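Side-chain contacts in haloacid dehalogenase-like hydrolase (Klebsiella pneumoniae subsp. pneumoniae, PDB 3PGV), which probably acts as a magnesium-dependent phosphatase of the Cof family within the haloacid dehalogenase-like hydrolases, and binds calcium in this crystal: residues R63-I66 and D67-Q70; M81-N85 and G86-H90; L221-T224 and L225-I229. All blocks are in the same frame, centred on the assembly; numbering follows the deposited sequence.

Contact 1. Residues R63-I66 and D67-Q70; sequences RHYI and DVGQ
Arg63 reaches across Val68 to the backbone of Asp67 in the turn that leads into helix 69-75, where the chain leaves strand 56-60 of the HAD-type core, and Val68 takes the N-cap position of that helix. The arginine runs extended from CG to NE and crosses the valine at a slant: Arg63 CB and CD each come within 3.7 Å of Val68 CG1. At its far end Arg63 NH1 donates to Asp67 O at 3.1 Å, with 151° at the hydrogen. The oxygen sits at the edge of the guanidinium, close to its plane, which would restrict rotation of the group. NH2 makes a salt bridge to the calcium ligand Asp29, so one side chain couples this turn to the metal site.

The other branch of Val68 meets Tyr65, whose side chain crosses it at about a right angle; Tyr65 CD1 and Val68 CG2 are 4.1 Å apart. The backbone bond from Val68 N to Tyr65 O, 3.1 Å, closes the turn. The His64 ring is tied on two sides, since NE2 reaches Glu127 O while ND1 accepts from Ile66 N at 3.0 Å. The hydrogen bond to Ile66 N lies in the ring plane. Water 1 bridges to the aspartate, accepting from His64 N and donating to Asp67 OD2, each at 2.8 Å.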
ATOM      1  N   ARG A  63      -3.313  -3.137  -0.793  1.00 29.30           N
ATOM      2  CA  ARG A  63      -4.100  -4.340  -1.048  1.00 30.12           C
ATOM      3  C   ARG A  63      -3.548  -5.553  -0.330  1.00 33.37           C
ATOM      4  O   ARG A  63      -2.349  -5.620  -0.062  1.00 31.36           O
ATOM      5  CB  ARG A  63      -4.157  -4.640  -2.544  1.00 31.57           C
ATOM      6  CG  ARG A  63      -4.955  -3.652  -3.385  1.00 39.22           C
ATOM      7  CD  ARG A  63      -5.155  -4.259  -4.747  1.00 44.21           C
ATOM      8  NE  ARG A  63      -5.667  -3.319  -5.731  1.00 51.60           N
ATOM      9  CZ  ARG A  63      -6.062  -3.681  -6.950  1.00 65.86           C
ATOM     10  NH1 ARG A  63      -6.031  -4.958  -7.312  1.00 45.90           N
ATOM     11  NH2 ARG A  63      -6.509  -2.769  -7.808  1.00 61.27           N
ATOM     12  N   HIS A  64      -4.412  -6.558  -0.084  1.00 30.56           N
ATOM     13  CA  HIS A  64      -3.976  -7.855   0.433  1.00 30.07           C
ATOM     14  C   HIS A  64      -3.292  -8.594  -0.727  1.00 34.05           C
ATOM     15  O   HIS A  64      -3.634  -8.350  -1.891  1.00 35.57           O
ATOM     16  CB  HIS A  64      -5.193  -8.662   0.906  1.00 30.81           C
ATOM     17  CG  HIS A  64      -4.849  -9.895   1.680  1.00 33.59           C
ATOM     18  ND1 HIS A  64      -4.391 -11.034   1.051  1.00 35.75           N
ATOM     19  CD2 HIS A  64      -5.001 -10.155   3.001  1.00 34.31           C
ATOM     20  CE1 HIS A  64      -4.222 -11.930   2.010  1.00 35.45           C
ATOM     21  NE2 HIS A  64      -4.590 -11.448   3.198  1.00 35.03           N
ATOM     22  N   TYR A  65      -2.354  -9.486  -0.425  1.00 28.57           N
ATOM     23  CA  TYR A  65      -1.631 -10.246  -1.446  1.00 29.99           C
ATOM     24  C   TYR A  65      -2.579 -11.028  -2.389  1.00 36.71           C
ATOM     25  O   TYR A  65      -2.388 -11.004  -3.602  1.00 37.86           O
ATOM     26  CB  TYR A  65      -0.591 -11.176  -0.804  1.00 31.30           C
ATOM     27  CG  TYR A  65       0.333 -11.821  -1.809  1.00 34.10           C
ATOM     28  CD1 TYR A  65       1.301 -11.073  -2.477  1.00 35.85           C
ATOM     29  CD2 TYR A  65       0.297 -13.195  -2.039  1.00 35.54           C
ATOM     30  CE1 TYR A  65       2.136 -11.655  -3.429  1.00 37.24           C
ATOM     31  CE2 TYR A  65       1.137 -13.793  -2.980  1.00 37.57           C
ATOM     32  CZ  TYR A  65       2.062 -13.018  -3.670  1.00 45.53           C
ATOM     33  OH  TYR A  65       2.911 -13.601  -4.580  1.00 47.98           O
ATOM     34  N   ILE A  66      -3.647 -11.625  -1.839  1.00 33.50           N
ATOM     35  CA  ILE A  66      -4.632 -12.354  -2.640  1.00 34.11           C
ATOM     36  C   ILE A  66      -5.296 -11.423  -3.654  1.00 40.29           C
ATOM     37  O   ILE A  66      -5.585 -11.838  -4.783  1.00 39.64           O
ATOM     38  CB  ILE A  66      -5.674 -13.064  -1.725  1.00 36.47           C
ATOM     39  CG1 ILE A  66      -4.991 -14.126  -0.837  1.00 36.12           C
ATOM     40  CG2 ILE A  66      -6.827 -13.688  -2.562  1.00 36.20           C
ATOM     41  CD1 ILE A  66      -5.873 -14.648   0.313  1.00 39.75           C
ATOM     42  N   ASP A  67      -5.464 -10.139  -3.272  1.00 38.69           N
ATOM     43  CA  ASP A  67      -6.126  -9.112  -4.077  1.00 38.66           C
ATOM     44  C   ASP A  67      -5.202  -8.512  -5.186  1.00 43.35           C
ATOM     45  O   ASP A  67      -5.656  -7.694  -5.974  1.00 44.27           O
ATOM     46  CB  ASP A  67      -6.659  -8.001  -3.156  1.00 40.62           C
ATOM     47  CG  ASP A  67      -8.058  -7.519  -3.474  1.00 56.81           C
ATOM     48  OD1 ASP A  67      -8.534  -7.775  -4.605  1.00 63.34           O
ATOM     49  OD2 ASP A  67      -8.657  -6.841  -2.619  1.00 60.56           O
ATOM     50  N   VAL A  68      -3.929  -8.930  -5.247  1.00 41.83           N
ATOM     51  CA  VAL A  68      -3.014  -8.466  -6.313  1.00 42.44           C
ATOM     52  C   VAL A  68      -2.629  -9.609  -7.253  1.00 46.87           C
ATOM     53  O   VAL A  68      -1.727  -9.451  -8.079  1.00 47.20           O
ATOM     54  CB  VAL A  68      -1.758  -7.701  -5.781  1.00 46.01           C
ATOM     55  CG1 VAL A  68      -2.156  -6.412  -5.105  1.00 45.82           C
ATOM     56  CG2 VAL A  68      -0.928  -8.566  -4.853  1.00 45.48           C
ATOM     57  N   GLY A  69      -3.328 -10.739  -7.124  1.00 43.62           N
ATOM     58  CA  GLY A  69      -3.083 -11.938  -7.920  1.00 44.78           C
ATOM     59  C   GLY A  69      -3.113 -11.709  -9.415  1.00 49.04           C
ATOM     60  O   GLY A  69      -2.179 -12.098 -10.122  1.00 49.18           O
ATOM     61  N   GLN A  70      -4.175 -11.057  -9.911  1.00 46.56           N
ATOM     62  CA  GLN A  70      -4.308 -10.808 -11.343  1.00 48.30           C
ATOM     63  C   GLN A  70      -3.248  -9.806 -11.838  1.00 52.61           C
ATOM     64  O   GLN A  70      -2.731  -9.962 -12.948  1.00 54.54           O
ATOM     65  CB  GLN A  70      -5.731 -10.344 -11.700  1.00 49.86           C
ATOM     66  CG  GLN A  70      -6.053 -10.509 -13.187  1.00 69.51           C
ATOM     67  CD  GLN A  70      -7.376  -9.890 -13.592  1.00 91.12           C
ATOM     68  OE1 GLN A  70      -8.070  -9.235 -12.798  1.00 87.22           O
ATOM     69  NE2 GLN A  70      -7.720 -10.037 -14.861  1.00 82.80           N
TER
HETATM   70  O   HOH W   1      -7.052  -5.900  -0.588  1.00 26.85           O

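Contact 2. Residues M81-N85 and G86-H90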
HETATM    1  N   MSE A  81       6.895  -8.183  -3.956  1.00 40.13           N
HETATM    2  CA  MSE A  81       5.566  -7.609  -3.795  1.00 38.53           C
HETATM    3  C   MSE A  81       5.343  -7.185  -2.345  1.00 40.80           C
HETATM    4  O   MSE A  81       5.365  -8.031  -1.441  1.00 40.90           O
HETATM    5  CB  MSE A  81       4.497  -8.634  -4.235  1.00 41.69           C
HETATM    6  CG  MSE A  81       3.081  -8.078  -4.258  1.00 49.46           C
HETATM    7 SE   MSE A  81       2.796  -6.689  -5.626  0.75 58.33          SE
HETATM    8  CE  MSE A  81       3.472  -7.639  -7.182  1.00 55.97           C
ATOM      9  N   ILE A  82       5.177  -5.866  -2.114  1.00 34.68           N
ATOM     10  CA  ILE A  82       4.857  -5.317  -0.793  1.00 31.01           C
ATOM     11  C   ILE A  82       3.350  -5.160  -0.715  1.00 33.62           C
ATOM     12  O   ILE A  82       2.774  -4.443  -1.533  1.00 33.42           O
ATOM     13  CB  ILE A  82       5.574  -3.951  -0.573  1.00 32.06           C
ATOM     14  CG1 ILE A  82       7.099  -4.108  -0.546  1.00 32.57           C
ATOM     15  CG2 ILE A  82       5.056  -3.245   0.681  1.00 29.14           C
ATOM     16  CD1 ILE A  82       7.847  -2.784  -0.571  1.00 33.49           C
ATOM     17  N   THR A  83       2.693  -5.864   0.228  1.00 28.75           N
ATOM     18  CA  THR A  83       1.236  -5.743   0.398  1.00 28.49           C
ATOM     19  C   THR A  83       0.875  -5.301   1.824  1.00 32.19           C
ATOM     20  O   THR A  83       1.763  -5.174   2.668  1.00 32.24           O
ATOM     21  CB  THR A  83       0.523  -7.029  -0.017  1.00 32.76           C
ATOM     22  OG1 THR A  83       0.968  -8.108   0.815  1.00 28.72           O
ATOM     23  CG2 THR A  83       0.717  -7.360  -1.501  1.00 25.93           C
ATOM     24  N   SER A  84      -0.422  -5.015   2.073  1.00 28.67           N
ATOM     25  CA  SER A  84      -0.917  -4.511   3.373  1.00 27.76           C
ATOM     26  C   SER A  84      -0.037  -3.361   3.916  1.00 29.62           C
ATOM     27  O   SER A  84       0.251  -3.301   5.116  1.00 27.53           O
ATOM     28  CB  SER A  84      -1.041  -5.645   4.393  1.00 30.80           C
ATOM     29  OG  SER A  84      -2.086  -6.541   4.054  1.00 34.30           O
ATOM     30  N   ASN A  85       0.387  -2.447   3.003  1.00 27.07           N
ATOM     31  CA  ASN A  85       1.185  -1.251   3.318  1.00 26.33           C
ATOM     32  C   ASN A  85       2.492  -1.570   4.012  1.00 29.88           C
ATOM     33  O   ASN A  85       2.911  -0.834   4.889  1.00 28.40           O
ATOM     34  CB  ASN A  85       0.368  -0.247   4.124  1.00 26.66           C
ATOM     35  CG  ASN A  85      -0.790   0.310   3.366  1.00 38.11           C
ATOM     36  OD1 ASN A  85      -0.638   0.876   2.289  1.00 28.70           O
ATOM     37  ND2 ASN A  85      -1.958   0.244   3.955  1.00 30.01           N
ATOM     38  N   GLY A  86       3.142  -2.657   3.598  1.00 28.81           N
ATOM     39  CA  GLY A  86       4.441  -3.042   4.147  1.00 28.12           C
ATOM     40  C   GLY A  86       4.394  -4.086   5.241  1.00 32.02           C
ATOM     41  O   GLY A  86       5.437  -4.501   5.729  1.00 32.77           O
ATOM     42  N   ALA A  87       3.191  -4.523   5.647  1.00 28.89           N
ATOM     43  CA  ALA A  87       3.071  -5.553   6.687  1.00 28.09           C
ATOM     44  C   ALA A  87       3.492  -6.920   6.146  1.00 34.26           C
ATOM     45  O   ALA A  87       3.879  -7.792   6.916  1.00 35.92           O
ATOM     46  CB  ALA A  87       1.648  -5.605   7.214  1.00 27.83           C
ATOM     47  N   ARG A  88       3.467  -7.088   4.802  1.00 29.29           N
ATOM     48  CA  ARG A  88       3.851  -8.336   4.159  1.00 29.54           C
ATOM     49  C   ARG A  88       4.800  -8.071   2.989  1.00 33.85           C
ATOM     50  O   ARG A  88       4.644  -7.081   2.271  1.00 33.69           O
ATOM     51  CB  ARG A  88       2.596  -9.085   3.623  1.00 31.93           C
ATOM     52  CG  ARG A  88       1.579  -9.528   4.687  1.00 39.33           C
ATOM     53  CD  ARG A  88       2.071 -10.705   5.484  1.00 46.26           C
ATOM     54  NE  ARG A  88       1.012 -11.305   6.304  1.00 49.61           N
ATOM     55  CZ  ARG A  88       0.686 -10.884   7.524  1.00 61.72           C
ATOM     56  NH1 ARG A  88       1.290  -9.822   8.051  1.00 44.39           N
ATOM     57  NH2 ARG A  88      -0.265 -11.498   8.213  1.00 46.10           N
ATOM     58  N   VAL A  89       5.726  -8.993   2.752  1.00 28.98           N
ATOM     59  CA  VAL A  89       6.550  -9.009   1.548  1.00 28.95           C
ATOM     60  C   VAL A  89       6.589 -10.436   0.998  1.00 34.00           C
ATOM     61  O   VAL A  89       6.741 -11.391   1.765  1.00 33.79           O
ATOM     62  CB  VAL A  89       7.980  -8.421   1.763  1.00 33.06           C
ATOM     63  CG1 VAL A  89       8.937  -8.881   0.668  1.00 33.76           C
ATOM     64  CG2 VAL A  89       7.942  -6.905   1.834  1.00 32.46           C
ATOM     65  N   HIS A  90       6.363 -10.584  -0.311  1.00 31.29           N
ATOM     66  CA  HIS A  90       6.465 -11.866  -0.986  1.00 32.08           C
ATOM     67  C   HIS A  90       7.485 -11.761  -2.078  1.00 39.44           C
ATOM     68  O   HIS A  90       7.614 -10.706  -2.691  1.00 40.82           O
ATOM     69  CB  HIS A  90       5.117 -12.273  -1.586  1.00 32.16           C
ATOM     70  CG  HIS A  90       4.104 -12.721  -0.582  1.00 34.37           C
ATOM     71  ND1 HIS A  90       3.454 -11.817   0.236  1.00 34.65           N
ATOM     72  CD2 HIS A  90       3.555 -13.949  -0.401  1.00 36.72           C
ATOM     73  CE1 HIS A  90       2.573 -12.524   0.930  1.00 34.14           C
ATOM     74  NE2 HIS A  90       2.596 -13.811   0.583  1.00 35.71           N
TER
HETATM   75  O   HOH W   2       3.348  -9.018   0.235  1.00 31.29           O
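Strands 80-83 and 88-90 form a beta hairpin in the mixed sheet of the core. The axes of 81-83 and 88-90 approach to 4.8 Å, their directions 158° apart, and the backbone pairing starts with two nearly straight bonds between Met81 (modelled as selenomethionine) and His90. Met81 N meets His90 O at 2.9 Å, and His90 N returns a bond to Met81 O.

Ile82 and Val89 form the next, non-hydrogen-bonded pair. Their side chains lie side by side and point the same way, with Ile82 CG1 3.8 Å from Val89 CG2. The other branch, Ile82 CG2, is anti to the backbone N and rests 3.5 Å from Gly86 CA. Ala213 and Val217 of helix 210-220 pack on this face.

On the face of Met81, Thr83, Arg88 and His90, a water gathers the polar groups. Water 2 donates to Met81 O and hydrogen-bonds Thr83 OG1 at 2.6 Å and His90 ND1 at 2.8 Å, the latter in the plane of the imidazole. The threonine hydroxyl stands between its own backbone N and carbonyl carbon (chi1 61°), and in that position OG1 also touches Arg88 CB at 3.4 Å. Arg88 bends away at chi2, and its NH1 hydrogen-bonds Asn101 OD1.

At the tight end, Gly86 N donates to Thr83 O, and Gly86 takes a positive phi that favours glycine. The Asn85 side chain lies about 7 Å from that of the calcium ligand Asp27, and its OD1 hydrogen-bonds Asn236 ND2. Thr83 N donates to Arg88 O, and Arg88 N returns a weak bond to Thr83 O. Ala87 and Arg88 both stand opposite Thr83, the signature of a classic beta bulge at the turn end of an antiparallel hairpin.

Contact 3. Residues L221-T224 and L225-I229; sequences LGYT and LSDCI
Asp227 OD2 is gripped by two groups of Thr224, the backbone N and, more weakly, the hydroxyl, in the turn that connects helix 210-220 to strand 228-232 of the HAD-type core. The bond from Thr224 N is 2.9 Å long with 165° at the hydrogen, and it meets the carboxylate oxygen on the anti side, near the carboxylate plane. Thr224 OG1 donates to the same oxygen at 3.4 Å, a weak bond.

The aspartate also lies against Tyr223. Their side chains cross at about a right angle, with the ring and carboxylate planes 74° apart. Asp227 OD2 sits at the edge of the ring, near its plane, 3.5 Å from Tyr223 CD1, and it comes closer still to Tyr223 CB. On the aspartate, CG is anti to the carbonyl carbon (chi1 -61°), which turns the carboxylate back toward the amide of Thr224.

A second bond runs in the reverse sense: Asp227 N donates to Thr224 O at 3.0 Å. Residues 225-227 form a single 3-10 turn, and Thr224 and Asp227 are thus linked both through backbone and through side chain. The preceding helix ends in a Schellman motif with Gly222 at positive phi. The tyrosine packs on Val23 and Asn56, which belong to the neighbouring strands 23-27 and 56-60. Within the turn the threonine hydroxyl has a second weak role, accepting from Ser226 N, with 3.4 Å between that nitrogen and Thr224 OG1.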
ATOM      1  N   LEU A 221      17.844  -7.168  -2.132  1.00 44.67           N
ATOM      2  CA  LEU A 221      18.363  -7.084  -3.495  1.00 44.95           C
ATOM      3  C   LEU A 221      19.832  -6.666  -3.529  1.00 50.90           C
ATOM      4  O   LEU A 221      20.440  -6.641  -4.603  1.00 51.79           O
ATOM      5  CB  LEU A 221      17.514  -6.105  -4.332  1.00 43.40           C
ATOM      6  CG  LEU A 221      16.120  -6.585  -4.704  1.00 45.55           C
ATOM      7  CD1 LEU A 221      15.264  -5.427  -5.241  1.00 42.78           C
ATOM      8  CD2 LEU A 221      16.188  -7.747  -5.733  1.00 47.24           C
ATOM      9  N   GLY A 222      20.383  -6.330  -2.364  1.00 48.85           N
ATOM     10  CA  GLY A 222      21.775  -5.898  -2.237  1.00 51.47           C
ATOM     11  C   GLY A 222      21.968  -4.412  -2.484  1.00 57.83           C
ATOM     12  O   GLY A 222      23.064  -3.979  -2.851  1.00 60.81           O
ATOM     13  N   TYR A 223      20.906  -3.614  -2.258  1.00 52.35           N
ATOM     14  CA  TYR A 223      20.932  -2.163  -2.472  1.00 51.98           C
ATOM     15  C   TYR A 223      20.479  -1.406  -1.217  1.00 52.91           C
ATOM     16  O   TYR A 223      20.200  -2.021  -0.188  1.00 50.64           O
ATOM     17  CB  TYR A 223      20.041  -1.777  -3.684  1.00 52.54           C
ATOM     18  CG  TYR A 223      20.509  -2.376  -4.991  1.00 56.86           C
ATOM     19  CD1 TYR A 223      21.652  -1.902  -5.630  1.00 60.54           C
ATOM     20  CD2 TYR A 223      19.805  -3.413  -5.597  1.00 57.78           C
ATOM     21  CE1 TYR A 223      22.110  -2.477  -6.817  1.00 61.66           C
ATOM     22  CE2 TYR A 223      20.239  -3.980  -6.798  1.00 60.44           C
ATOM     23  CZ  TYR A 223      21.394  -3.509  -7.404  1.00 67.42           C
ATOM     24  OH  TYR A 223      21.816  -4.059  -8.591  1.00 67.91           O
ATOM     25  N   THR A 224      20.422  -0.068  -1.303  1.00 49.40           N
ATOM     26  CA  THR A 224      19.946   0.781  -0.212  1.00 48.11           C
ATOM     27  C   THR A 224      18.802   1.660  -0.729  1.00 51.27           C
ATOM     28  O   THR A 224      18.487   1.616  -1.922  1.00 50.46           O
ATOM     29  CB  THR A 224      21.098   1.650   0.346  1.00 57.21           C
ATOM     30  OG1 THR A 224      21.497   2.599  -0.643  1.00 57.92           O
ATOM     31  CG2 THR A 224      22.296   0.823   0.796  1.00 54.36           C
ATOM     32  N   LEU A 225      18.222   2.501   0.153  1.00 46.08           N
ATOM     33  CA  LEU A 225      17.169   3.447  -0.220  1.00 44.19           C
ATOM     34  C   LEU A 225      17.654   4.435  -1.286  1.00 49.69           C
ATOM     35  O   LEU A 225      16.882   4.818  -2.164  1.00 48.70           O
ATOM     36  CB  LEU A 225      16.666   4.201   1.020  1.00 43.13           C
ATOM     37  CG  LEU A 225      15.712   3.415   1.930  1.00 46.21           C
ATOM     38  CD1 LEU A 225      15.595   4.069   3.285  1.00 46.21           C
ATOM     39  CD2 LEU A 225      14.312   3.265   1.279  1.00 46.43           C
ATOM     40  N   SER A 226      18.956   4.779  -1.257  1.00 47.94           N
ATOM     41  CA  SER A 226      19.570   5.711  -2.217  1.00 50.16           C
ATOM     42  C   SER A 226      19.497   5.175  -3.649  1.00 53.80           C
ATOM     43  O   SER A 226      19.576   5.952  -4.607  1.00 53.27           O
ATOM     44  CB  SER A 226      21.031   5.970  -1.844  1.00 57.66           C
ATOM     45  OG  SER A 226      21.155   6.406  -0.501  1.00 68.69           O
ATOM     46  N   ASP A 227      19.384   3.839  -3.794  1.00 50.16           N
ATOM     47  CA  ASP A 227      19.318   3.180  -5.101  1.00 50.28           C
ATOM     48  C   ASP A 227      17.893   3.103  -5.603  1.00 52.40           C
ATOM     49  O   ASP A 227      17.639   2.526  -6.671  1.00 51.60           O
ATOM     50  CB  ASP A 227      19.924   1.771  -5.014  1.00 52.30           C
ATOM     51  CG  ASP A 227      21.382   1.772  -4.619  1.00 62.48           C
ATOM     52  OD1 ASP A 227      22.176   2.477  -5.281  1.00 65.57           O
ATOM     53  OD2 ASP A 227      21.736   1.052  -3.666  1.00 65.71           O
ATOM     54  N   CYS A 228      16.951   3.692  -4.843  1.00 48.00           N
ATOM     55  CA  CYS A 228      15.535   3.602  -5.167  1.00 46.70           C
ATOM     56  C   CYS A 228      14.948   4.863  -5.707  1.00 48.11           C
ATOM     57  O   CYS A 228      15.164   5.943  -5.157  1.00 47.52           O
ATOM     58  CB  CYS A 228      14.738   3.093  -3.970  1.00 45.73           C
ATOM     59  SG  CYS A 228      15.292   1.494  -3.341  1.00 49.75           S
ATOM     60  N   ILE A 229      14.106   4.717  -6.727  1.00 43.58           N
ATOM     61  CA  ILE A 229      13.194   5.755  -7.186  1.00 41.06           C
ATOM     62  C   ILE A 229      11.773   5.248  -6.927  1.00 42.62           C
ATOM     63  O   ILE A 229      11.472   4.090  -7.244  1.00 41.88           O
ATOM     64  CB  ILE A 229      13.430   6.159  -8.677  1.00 44.50           C
ATOM     65  CG1 ILE A 229      12.428   7.273  -9.113  1.00 43.08           C
ATOM     66  CG2 ILE A 229      13.368   4.927  -9.617  1.00 44.89           C
ATOM     67  CD1 ILE A 229      12.696   7.910 -10.481  1.00 47.51           C
TER

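From the N terminus, the three contacts follow one another in series, and none nests within or crosses another. Contact 1 closes the turn between strand 56-60 and helix 69-75. Contact 2 closes the hairpin that begins with the next strand, 80-83. These two touch directly: Arg63 O lies 2.9 Å from Ser84 N, a probable hydrogen bond, and the Tyr65 ring stacks on His90. Contact 3 comes much later, where helix 210-220 turns into strand 228-232. It lies about 17 Å from contact 2, centre to centre, without touching it, yet both reach the same eight-stranded sheet, and helix 210-220 packs against the hairpin.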